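Local coordinates for protein glucose-6-phosphate 1-dehydrogenase (Kluyveromyces lactis, PDB 7E6I) that catalyses the NADP+-dependent oxidation of glucose 6-phosphate to 6-phospho-D-glucono-1,5-lactone, the first and probably rate-limiting step of the oxidative pentose phosphate pathway, at residues 184-198 and 245-258. Numbering follows the deposited sequence.
With BG6 (6-O-phosphono-beta-D-glucopyranose), chain B.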
ATOM      1  N   TYR A 184      -0.617   0.290   1.685  1.00 26.85           N
ATOM      2  CA  TYR A 184      -0.687   1.752   1.616  1.00 28.38           C
ATOM      3  C   TYR A 184      -2.117   2.261   1.748  1.00 28.54           C
ATOM      4  O   TYR A 184      -2.349   3.325   2.343  1.00 27.14           O
ATOM      5  CB  TYR A 184      -0.075   2.253   0.310  1.00 26.52           C
ATOM      6  CG  TYR A 184       1.393   2.559   0.443  1.00 29.91           C
ATOM      7  CD1 TYR A 184       2.259   1.646   1.058  1.00 31.73           C
ATOM      8  CD2 TYR A 184       1.916   3.762  -0.019  1.00 27.75           C
ATOM      9  CE1 TYR A 184       3.610   1.924   1.194  1.00 32.79           C
ATOM     10  CE2 TYR A 184       3.258   4.052   0.108  1.00 30.65           C
ATOM     11  CZ  TYR A 184       4.104   3.131   0.709  1.00 35.33           C
ATOM     12  OH  TYR A 184       5.446   3.427   0.837  1.00 37.46           O
ATOM     13  N   LEU A 185      -3.088   1.515   1.211  1.00 27.68           N
ATOM     14  CA  LEU A 185      -4.495   1.860   1.298  1.00 26.15           C
ATOM     15  C   LEU A 185      -5.011   1.869   2.732  1.00 29.40           C
ATOM     16  O   LEU A 185      -6.155   2.283   2.949  1.00 30.10           O
ATOM     17  CB  LEU A 185      -5.310   0.888   0.444  1.00 27.44           C
ATOM     18  CG  LEU A 185      -5.009   0.925  -1.057  1.00 27.83           C
ATOM     19  CD1 LEU A 185      -5.989   0.058  -1.829  1.00 24.94           C
ATOM     20  CD2 LEU A 185      -5.065   2.348  -1.564  1.00 25.57           C
ATOM     21  N   GLY A 186      -4.212   1.450   3.712  1.00 27.19           N
ATOM     22  CA  GLY A 186      -4.628   1.558   5.098  1.00 30.01           C
ATOM     23  C   GLY A 186      -3.953   2.674   5.875  1.00 31.76           C
ATOM     24  O   GLY A 186      -4.227   2.844   7.067  1.00 32.10           O
ATOM     25  N   LYS A 187      -3.062   3.428   5.220  1.00 29.61           N
ATOM     26  CA  LYS A 187      -2.356   4.524   5.873  1.00 28.47           C
ATOM     27  C   LYS A 187      -3.266   5.735   6.019  1.00 29.42           C
ATOM     28  O   LYS A 187      -4.019   6.080   5.105  1.00 28.24           O
ATOM     29  CB  LYS A 187      -1.116   4.911   5.073  1.00 30.99           C
ATOM     30  CG  LYS A 187      -0.027   3.852   5.047  1.00 32.43           C
ATOM     31  CD  LYS A 187       1.207   4.352   4.309  1.00 28.49           C
ATOM     32  CE  LYS A 187       2.220   3.233   4.125  1.00 33.87           C
ATOM     33  NZ  LYS A 187       3.175   3.103   5.275  1.00 37.01           N
ATOM     34  N   GLU A 188      -3.181   6.390   7.181  1.00 33.57           N
ATOM     35  CA  GLU A 188      -4.129   7.445   7.525  1.00 30.32           C
ATOM     36  C   GLU A 188      -4.186   8.508   6.439  1.00 29.77           C
ATOM     37  O   GLU A 188      -5.264   8.854   5.951  1.00 27.63           O
ATOM     38  CB  GLU A 188      -3.747   8.056   8.873  1.00 33.27           C
ATOM     39  CG  GLU A 188      -4.431   9.366   9.207  1.00 41.27           C
ATOM     40  CD  GLU A 188      -5.922   9.218   9.534  1.00 44.78           C
ATOM     41  OE1 GLU A 188      -6.383   8.081   9.781  1.00 45.09           O
ATOM     42  OE2 GLU A 188      -6.636  10.254   9.543  1.00 47.50           O
ATOM     43  N   MET A 189      -3.026   9.001   6.004  1.00 30.15           N
ATOM     44  CA  MET A 189      -3.033  10.102   5.048  1.00 29.16           C
ATOM     45  C   MET A 189      -3.469   9.643   3.662  1.00 28.33           C
ATOM     46  O   MET A 189      -4.077  10.420   2.919  1.00 28.66           O
ATOM     47  CB  MET A 189      -1.659  10.772   4.994  1.00 31.39           C
ATOM     48  CG  MET A 189      -1.637  12.077   4.205  1.00 34.80           C
ATOM     49  SD  MET A 189      -2.514  13.441   5.023  1.00 44.27           S
ATOM     50  CE  MET A 189      -2.013  13.173   6.707  1.00 41.24           C
ATOM     51  N   VAL A 190      -3.187   8.394   3.286  1.00 26.56           N
ATOM     52  CA  VAL A 190      -3.740   7.909   2.030  1.00 26.29           C
ATOM     53  C   VAL A 190      -5.267   7.895   2.093  1.00 25.37           C
ATOM     54  O   VAL A 190      -5.943   8.274   1.126  1.00 22.33           O
ATOM     55  CB  VAL A 190      -3.161   6.526   1.680  1.00 28.91           C
ATOM     56  CG1 VAL A 190      -3.777   6.002   0.378  1.00 22.05           C
ATOM     57  CG2 VAL A 190      -1.649   6.618   1.543  1.00 27.70           C
ATOM     58  N   LYS A 191      -5.838   7.501   3.247  1.00 27.04           N
ATOM     59  CA  LYS A 191      -7.293   7.442   3.385  1.00 29.75           C
ATOM     60  C   LYS A 191      -7.952   8.819   3.379  1.00 27.05           C
ATOM     61  O   LYS A 191      -9.139   8.917   3.060  1.00 26.66           O
ATOM     62  CB  LYS A 191      -7.682   6.688   4.660  1.00 29.16           C
ATOM     63  CG  LYS A 191      -7.369   5.198   4.611  1.00 32.09           C
ATOM     64  CD  LYS A 191      -8.033   4.426   5.761  1.00 36.77           C
ATOM     65  CE  LYS A 191      -7.408   4.756   7.115  1.00 36.69           C
ATOM     66  NZ  LYS A 191      -8.305   4.350   8.242  1.00 35.99           N
ATOM     67  N   ASN A 192      -7.224   9.885   3.702  1.00 25.05           N
ATOM     68  CA  ASN A 192      -7.801  11.223   3.645  1.00 26.41           C
ATOM     69  C   ASN A 192      -7.881  11.810   2.234  1.00 27.78           C
ATOM     70  O   ASN A 192      -8.523  12.853   2.065  1.00 25.98           O
ATOM     71  CB  ASN A 192      -6.982  12.190   4.505  1.00 31.12           C
ATOM     72  CG  ASN A 192      -6.916  11.781   5.963  1.00 38.51           C
ATOM     73  OD1 ASN A 192      -7.859  11.209   6.505  1.00 41.91           O
ATOM     74  ND2 ASN A 192      -5.799  12.091   6.612  1.00 42.82           N
ATOM     75  N   LEU A 193      -7.225  11.209   1.229  1.00 23.41           N
ATOM     76  CA  LEU A 193      -7.015  11.920  -0.030  1.00 25.57           C
ATOM     77  C   LEU A 193      -8.330  12.260  -0.726  1.00 24.45           C
ATOM     78  O   LEU A 193      -8.487  13.364  -1.260  1.00 21.54           O
ATOM     79  CB  LEU A 193      -6.115  11.109  -0.966  1.00 21.58           C
ATOM     80  CG  LEU A 193      -4.638  10.984  -0.581  1.00 24.06           C
ATOM     81  CD1 LEU A 193      -3.897  10.081  -1.564  1.00 19.82           C
ATOM     82  CD2 LEU A 193      -3.965  12.340  -0.482  1.00 25.37           C
ATOM     83  N   LEU A 194      -9.278  11.324  -0.758  1.00 23.75           N
ATOM     84  CA  LEU A 194     -10.488  11.556  -1.545  1.00 24.98           C
ATOM     85  C   LEU A 194     -11.309  12.705  -0.971  1.00 25.97           C
ATOM     86  O   LEU A 194     -11.787  13.580  -1.706  1.00 22.80           O
ATOM     87  CB  LEU A 194     -11.316  10.280  -1.613  1.00 24.94           C
ATOM     88  CG  LEU A 194     -10.742   9.216  -2.543  1.00 26.57           C
ATOM     89  CD1 LEU A 194     -11.697   8.048  -2.659  1.00 25.01           C
ATOM     90  CD2 LEU A 194     -10.465   9.814  -3.908  1.00 24.39           C
ATOM     91  N   LEU A 195     -11.487  12.716   0.343  1.00 25.69           N
ATOM     92  CA  LEU A 195     -12.320  13.752   0.942  1.00 27.35           C
ATOM     93  C   LEU A 195     -11.610  15.091   0.903  1.00 25.60           C
ATOM     94  O   LEU A 195     -12.246  16.133   0.720  1.00 23.63           O
ATOM     95  CB  LEU A 195     -12.673  13.357   2.372  1.00 25.75           C
ATOM     96  CG  LEU A 195     -13.764  14.110   3.114  1.00 33.72           C
ATOM     97  CD1 LEU A 195     -14.870  14.632   2.172  1.00 29.49           C
ATOM     98  CD2 LEU A 195     -14.316  13.154   4.179  1.00 32.46           C
ATOM     99  N   MET A 196     -10.284  15.072   1.075  1.00 23.35           N
ATOM    100  CA  MET A 196      -9.481  16.282   0.963  1.00 24.29           C
ATOM    101  C   MET A 196      -9.696  16.980  -0.370  1.00 25.23           C
ATOM    102  O   MET A 196      -9.905  18.196  -0.415  1.00 25.90           O
ATOM    103  CB  MET A 196      -8.011  15.939   1.140  1.00 26.84           C
ATOM    104  CG  MET A 196      -7.128  17.109   1.516  1.00 28.26           C
ATOM    105  SD  MET A 196      -5.418  16.745   1.070  1.00 41.73           S
ATOM    106  CE  MET A 196      -5.635  16.167  -0.614  1.00 31.05           C
ATOM    107  N   ARG A 197      -9.641  16.231  -1.478  1.00 21.63           N
ATOM    108  CA  ARG A 197      -9.767  16.909  -2.767  1.00 25.92           C
ATOM    109  C   ARG A 197     -11.230  17.127  -3.149  1.00 24.75           C
ATOM    110  O   ARG A 197     -11.605  18.235  -3.541  1.00 24.86           O
ATOM    111  CB  ARG A 197      -8.999  16.161  -3.879  1.00 22.57           C
ATOM    112  CG  ARG A 197      -9.352  14.709  -4.071  1.00 28.60           C
ATOM    113  CD  ARG A 197      -8.545  14.009  -5.208  1.00 26.95           C
ATOM    114  NE  ARG A 197      -9.048  14.373  -6.533  1.00 25.31           N
ATOM    115  CZ  ARG A 197      -9.338  13.510  -7.504  1.00 22.88           C
ATOM    116  NH1 ARG A 197      -9.179  12.199  -7.310  1.00 18.02           N
ATOM    117  NH2 ARG A 197      -9.776  13.963  -8.682  1.00 21.14           N
ATOM    118  N   PHE A 198     -12.076  16.098  -3.036  1.00 24.50           N
ATOM    119  CA  PHE A 198     -13.470  16.230  -3.458  1.00 26.82           C
ATOM    120  C   PHE A 198     -14.320  17.029  -2.477  1.00 28.71           C
ATOM    121  O   PHE A 198     -15.346  17.604  -2.878  1.00 31.14           O
ATOM    122  CB  PHE A 198     -14.099  14.846  -3.678  1.00 27.34           C
ATOM    123  CG  PHE A 198     -13.571  14.124  -4.892  1.00 27.67           C
ATOM    124  CD1 PHE A 198     -13.698  14.677  -6.152  1.00 25.73           C
ATOM    125  CD2 PHE A 198     -12.933  12.891  -4.768  1.00 27.36           C
ATOM    126  CE1 PHE A 198     -13.209  14.025  -7.257  1.00 23.84           C
ATOM    127  CE2 PHE A 198     -12.447  12.220  -5.879  1.00 23.92           C
ATOM    128  CZ  PHE A 198     -12.590  12.795  -7.128  1.00 22.43           C
ATOM    129  N   HIS A 245       1.983   0.204  -4.579  1.00 23.03           N
ATOM    130  CA  HIS A 245       1.749   1.304  -3.640  1.00 24.66           C
ATOM    131  C   HIS A 245       1.611   2.646  -4.346  1.00 25.48           C
ATOM    132  O   HIS A 245       0.593   3.338  -4.208  1.00 23.27           O
ATOM    133  CB  HIS A 245       2.887   1.387  -2.622  1.00 26.94           C
ATOM    134  CG  HIS A 245       3.119   0.115  -1.876  1.00 31.55           C
ATOM    135  ND1 HIS A 245       2.089  -0.722  -1.496  1.00 32.05           N
ATOM    136  CD2 HIS A 245       4.261  -0.473  -1.453  1.00 29.58           C
ATOM    137  CE1 HIS A 245       2.589  -1.762  -0.854  1.00 31.03           C
ATOM    138  NE2 HIS A 245       3.904  -1.638  -0.819  1.00 32.29           N
ATOM    139  N   LEU A 246       2.645   3.049  -5.092  1.00 23.83           N
ATOM    140  CA  LEU A 246       2.626   4.384  -5.685  1.00 22.53           C
ATOM    141  C   LEU A 246       1.512   4.517  -6.721  1.00 22.32           C
ATOM    142  O   LEU A 246       0.865   5.570  -6.812  1.00 20.33           O
ATOM    143  CB  LEU A 246       3.997   4.697  -6.293  1.00 23.55           C
ATOM    144  CG  LEU A 246       5.180   4.795  -5.301  1.00 24.88           C
ATOM    145  CD1 LEU A 246       6.302   5.665  -5.849  1.00 23.01           C
ATOM    146  CD2 LEU A 246       4.710   5.321  -3.925  1.00 23.56           C
ATOM    147  N   LEU A 247       1.271   3.469  -7.514  1.00 19.95           N
ATOM    148  CA  LEU A 247       0.179   3.531  -8.479  1.00 22.01           C
ATOM    149  C   LEU A 247      -1.161   3.695  -7.774  1.00 21.16           C
ATOM    150  O   LEU A 247      -2.026   4.447  -8.237  1.00 17.31           O
ATOM    151  CB  LEU A 247       0.172   2.286  -9.361  1.00 22.40           C
ATOM    152  CG  LEU A 247      -0.864   2.317 -10.491  1.00 23.34           C
ATOM    153  CD1 LEU A 247      -0.680   3.583 -11.338  1.00 23.13           C
ATOM    154  CD2 LEU A 247      -0.775   1.064 -11.364  1.00 21.93           C
ATOM    155  N   GLN A 248      -1.341   3.014  -6.644  1.00 20.06           N
ATOM    156  CA  GLN A 248      -2.565   3.170  -5.864  1.00 22.39           C
ATOM    157  C   GLN A 248      -2.789   4.628  -5.481  1.00 21.57           C
ATOM    158  O   GLN A 248      -3.860   5.190  -5.735  1.00 20.03           O
ATOM    159  CB  GLN A 248      -2.497   2.301  -4.606  1.00 22.16           C
ATOM    160  CG  GLN A 248      -2.826   0.833  -4.826  1.00 25.23           C
ATOM    161  CD  GLN A 248      -4.259   0.615  -5.290  1.00 25.34           C
ATOM    162  OE1 GLN A 248      -5.109   1.489  -5.152  1.00 27.64           O
ATOM    163  NE2 GLN A 248      -4.530  -0.554  -5.843  1.00 25.36           N
ATOM    164  N   VAL A 249      -1.777   5.254  -4.867  1.00 17.58           N
ATOM    165  CA  VAL A 249      -1.864   6.664  -4.501  1.00 19.38           C
ATOM    166  C   VAL A 249      -2.248   7.513  -5.706  1.00 20.72           C
ATOM    167  O   VAL A 249      -3.145   8.358  -5.635  1.00 20.73           O
ATOM    168  CB  VAL A 249      -0.531   7.135  -3.896  1.00 21.20           C
ATOM    169  CG1 VAL A 249      -0.519   8.664  -3.774  1.00 19.65           C
ATOM    170  CG2 VAL A 249      -0.283   6.450  -2.562  1.00 19.19           C
ATOM    171  N   LEU A 250      -1.552   7.316  -6.828  1.00 21.44           N
ATOM    172  CA  LEU A 250      -1.774   8.156  -8.004  1.00 19.63           C
ATOM    173  C   LEU A 250      -3.201   8.012  -8.485  1.00 18.97           C
ATOM    174  O   LEU A 250      -3.851   8.981  -8.897  1.00 18.50           O
ATOM    175  CB  LEU A 250      -0.790   7.757  -9.108  1.00 22.93           C
ATOM    176  CG  LEU A 250      -0.936   8.441 -10.464  1.00 22.43           C
ATOM    177  CD1 LEU A 250      -0.773   9.971 -10.299  1.00 19.89           C
ATOM    178  CD2 LEU A 250       0.081   7.869 -11.459  1.00 21.00           C
ATOM    179  N   THR A 251      -3.708   6.803  -8.386  1.00 18.43           N
ATOM    180  CA  THR A 251      -5.078   6.508  -8.765  1.00 19.96           C
ATOM    181  C   THR A 251      -6.072   7.296  -7.902  1.00 22.20           C
ATOM    182  O   THR A 251      -7.035   7.883  -8.413  1.00 19.02           O
ATOM    183  CB  THR A 251      -5.218   4.983  -8.656  1.00 20.26           C
ATOM    184  OG1 THR A 251      -5.316   4.422  -9.960  1.00 26.67           O
ATOM    185  CG2 THR A 251      -6.327   4.573  -7.860  1.00 18.76           C
ATOM    186  N   LEU A 252      -5.814   7.378  -6.595  1.00 20.13           N
ATOM    187  CA  LEU A 252      -6.657   8.181  -5.721  1.00 19.34           C
ATOM    188  C   LEU A 252      -6.574   9.668  -6.051  1.00 21.59           C
ATOM    189  O   LEU A 252      -7.537  10.401  -5.806  1.00 22.58           O
ATOM    190  CB  LEU A 252      -6.261   7.931  -4.278  1.00 16.15           C
ATOM    191  CG  LEU A 252      -6.498   6.490  -3.839  1.00 22.01           C
ATOM    192  CD1 LEU A 252      -5.795   6.190  -2.511  1.00 18.05           C
ATOM    193  CD2 LEU A 252      -8.005   6.234  -3.747  1.00 21.02           C
ATOM    194  N   LEU A 253      -5.439  10.140  -6.589  1.00 20.54           N
ATOM    195  CA  LEU A 253      -5.277  11.555  -6.915  1.00 20.66           C
ATOM    196  C   LEU A 253      -5.880  11.937  -8.254  1.00 19.99           C
ATOM    197  O   LEU A 253      -6.138  13.127  -8.487  1.00 17.39           O
ATOM    198  CB  LEU A 253      -3.796  11.934  -6.949  1.00 16.79           C
ATOM    199  CG  LEU A 253      -3.015  11.838  -5.644  1.00 20.90           C
ATOM    200  CD1 LEU A 253      -1.498  11.849  -5.940  1.00 22.93           C
ATOM    201  CD2 LEU A 253      -3.402  12.954  -4.680  1.00 18.62           C
ATOM    202  N   THR A 254      -6.085  10.971  -9.155  1.00 16.98           N
ATOM    203  CA  THR A 254      -6.516  11.286 -10.509  1.00 19.13           C
ATOM    204  C   THR A 254      -7.917  10.791 -10.850  1.00 20.41           C
ATOM    205  O   THR A 254      -8.473  11.236 -11.861  1.00 18.91           O
ATOM    206  CB  THR A 254      -5.526  10.709 -11.541  1.00 20.20           C
ATOM    207  OG1 THR A 254      -5.408   9.295 -11.350  1.00 16.60           O
ATOM    208  CG2 THR A 254      -4.139  11.336 -11.415  1.00 15.01           C
ATOM    209  N   MET A 255      -8.498   9.881 -10.061  1.00 21.47           N
ATOM    210  CA  MET A 255      -9.809   9.359 -10.434  1.00 22.39           C
ATOM    211  C   MET A 255     -10.864  10.451 -10.381  1.00 21.61           C
ATOM    212  O   MET A 255     -10.680  11.497  -9.752  1.00 23.81           O
ATOM    213  CB  MET A 255     -10.255   8.232  -9.506  1.00 22.27           C
ATOM    214  CG  MET A 255     -10.508   8.677  -8.071  1.00 21.58           C
ATOM    215  SD  MET A 255     -10.641   7.314  -6.909  1.00 21.93           S
ATOM    216  CE  MET A 255     -12.418   7.371  -6.610  1.00 21.58           C
ATOM    217  N   GLU A 256     -11.992  10.188 -11.035  1.00 21.96           N
ATOM    218  CA  GLU A 256     -13.174  11.026 -10.871  1.00 23.31           C
ATOM    219  C   GLU A 256     -13.915  10.648  -9.591  1.00 23.45           C
ATOM    220  O   GLU A 256     -13.613   9.645  -8.929  1.00 19.65           O
ATOM    221  CB  GLU A 256     -14.123  10.894 -12.058  1.00 23.30           C
ATOM    222  CG  GLU A 256     -13.493  11.205 -13.412  1.00 25.11           C
ATOM    223  CD  GLU A 256     -13.105  12.673 -13.569  1.00 24.65           C
ATOM    224  OE1 GLU A 256     -13.883  13.562 -13.131  1.00 27.26           O
ATOM    225  OE2 GLU A 256     -12.022  12.938 -14.140  1.00 24.61           O
ATOM    226  N   ARG A 257     -14.905  11.469  -9.253  1.00 23.10           N
ATOM    227  CA  ARG A 257     -15.621  11.315  -7.993  1.00 25.44           C
ATOM    228  C   ARG A 257     -16.523  10.089  -8.063  1.00 24.36           C
ATOM    229  O   ARG A 257     -17.250   9.917  -9.043  1.00 23.62           O
ATOM    230  CB  ARG A 257     -16.445  12.576  -7.696  1.00 25.83           C
ATOM    231  CG  ARG A 257     -17.376  12.489  -6.480  1.00 27.60           C
ATOM    232  CD  ARG A 257     -18.474  13.568  -6.515  1.00 32.76           C
ATOM    233  NE  ARG A 257     -17.868  14.891  -6.526  1.00 32.93           N
ATOM    234  CZ  ARG A 257     -17.610  15.608  -5.432  1.00 38.87           C
ATOM    235  NH1 ARG A 257     -17.948  15.132  -4.230  1.00 38.12           N
ATOM    236  NH2 ARG A 257     -17.021  16.806  -5.536  1.00 37.37           N
ATOM    237  N   PRO A 258     -16.492   9.211  -7.076  1.00 23.05           N
ATOM    238  CA  PRO A 258     -17.452   8.099  -7.073  1.00 29.28           C
ATOM    239  C   PRO A 258     -18.873   8.644  -7.033  1.00 27.41           C
ATOM    240  O   PRO A 258     -19.182   9.574  -6.283  1.00 27.99           O
ATOM    241  CB  PRO A 258     -17.092   7.299  -5.813  1.00 27.26           C
ATOM    242  CG  PRO A 258     -15.832   7.908  -5.245  1.00 25.23           C
ATOM    243  CD  PRO A 258     -15.543   9.191  -5.946  1.00 24.43           C
TER
HETATM  244  C1  BG6 B 501       6.997  -3.187   0.649  1.00 39.80           C
HETATM  245  C2  BG6 B 501       8.282  -3.242  -0.176  1.00 38.13           C
HETATM  246  O1  BG6 B 501       5.869  -3.476  -0.077  1.00 37.90           O
HETATM  247  O5  BG6 B 501       6.823  -1.800   1.193  1.00 41.80           O
HETATM  248  C3  BG6 B 501       9.462  -2.810   0.622  1.00 36.83           C
HETATM  249  O2  BG6 B 501       8.511  -4.557  -0.700  1.00 35.89           O
HETATM  250  C4  BG6 B 501       9.284  -1.421   1.142  1.00 39.08           C
HETATM  251  O3  BG6 B 501      10.658  -2.815  -0.204  1.00 36.64           O
HETATM  252  C5  BG6 B 501       7.994  -1.316   1.958  1.00 41.46           C
HETATM  253  O4  BG6 B 501      10.426  -1.081   1.938  1.00 41.67           O
HETATM  254  C6  BG6 B 501       7.664   0.093   2.366  1.00 43.35           C
HETATM  255  O6  BG6 B 501       6.451   0.059   3.097  1.00 45.33           O
HETATM  256  P   BG6 B 501       6.240   1.176   4.307  1.00 49.16           P
HETATM  257  O1P BG6 B 501       6.506   2.482   3.584  1.00 40.50           O
HETATM  258  O2P BG6 B 501       7.233   0.895   5.403  1.00 42.76           O
HETATM  259  O3P BG6 B 501       4.840   1.136   4.920  1.00 36.04           O
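The glucose 6-phosphate site of this dehydrogenase opens the contact, where Tyr184 and His245 form an offset stack, centroids 4.2 Å apart and planes at 7°. His245 CB also lies over the centre of the tyrosine ring, whose other face carries Lys187 CE. From these two sides His245 and Lys187 reach the two ends of the substrate: His245 NE2 is hydrogen-bonded to the anomeric hydroxyl O1 at 2.8 Å, and Lys187 NZ binds phosphate oxygen O3P at 2.6 Å. Asp182 OD1 is hydrogen-bonded to His245 ND1, which would help hold the rotation of this ring, the proton acceptor by similarity.

Beyond the site the contact turns apolar. Leu252 CD1 packs against Val190 CG1 at 3.5 Å, flanked by Leu185 and Leu193, and helix 193-198 runs at 27° to helix 245-254. With CG between backbone N and carbonyl carbon (chi1 55°) and a bend at chi3, Arg197 brings its guanidinium to the end of helix 245-254. NH1 and NH2 both grip Met255 O, and NH1 also takes Leu252 O at 2.9 Å; Phe198 CZ and Leu253 O sandwich the guanidinium. A leucine here would probably leave the carbonyls of Leu252 and Met255 short of partners. Arg257 CB lies over the opposite face of Phe198, a CH-pi contact, and its NH2 bonds Phe198 O at 3.2 Å. An arginine thus binds carbonyls at the end of the helix that carries His245 into the active site.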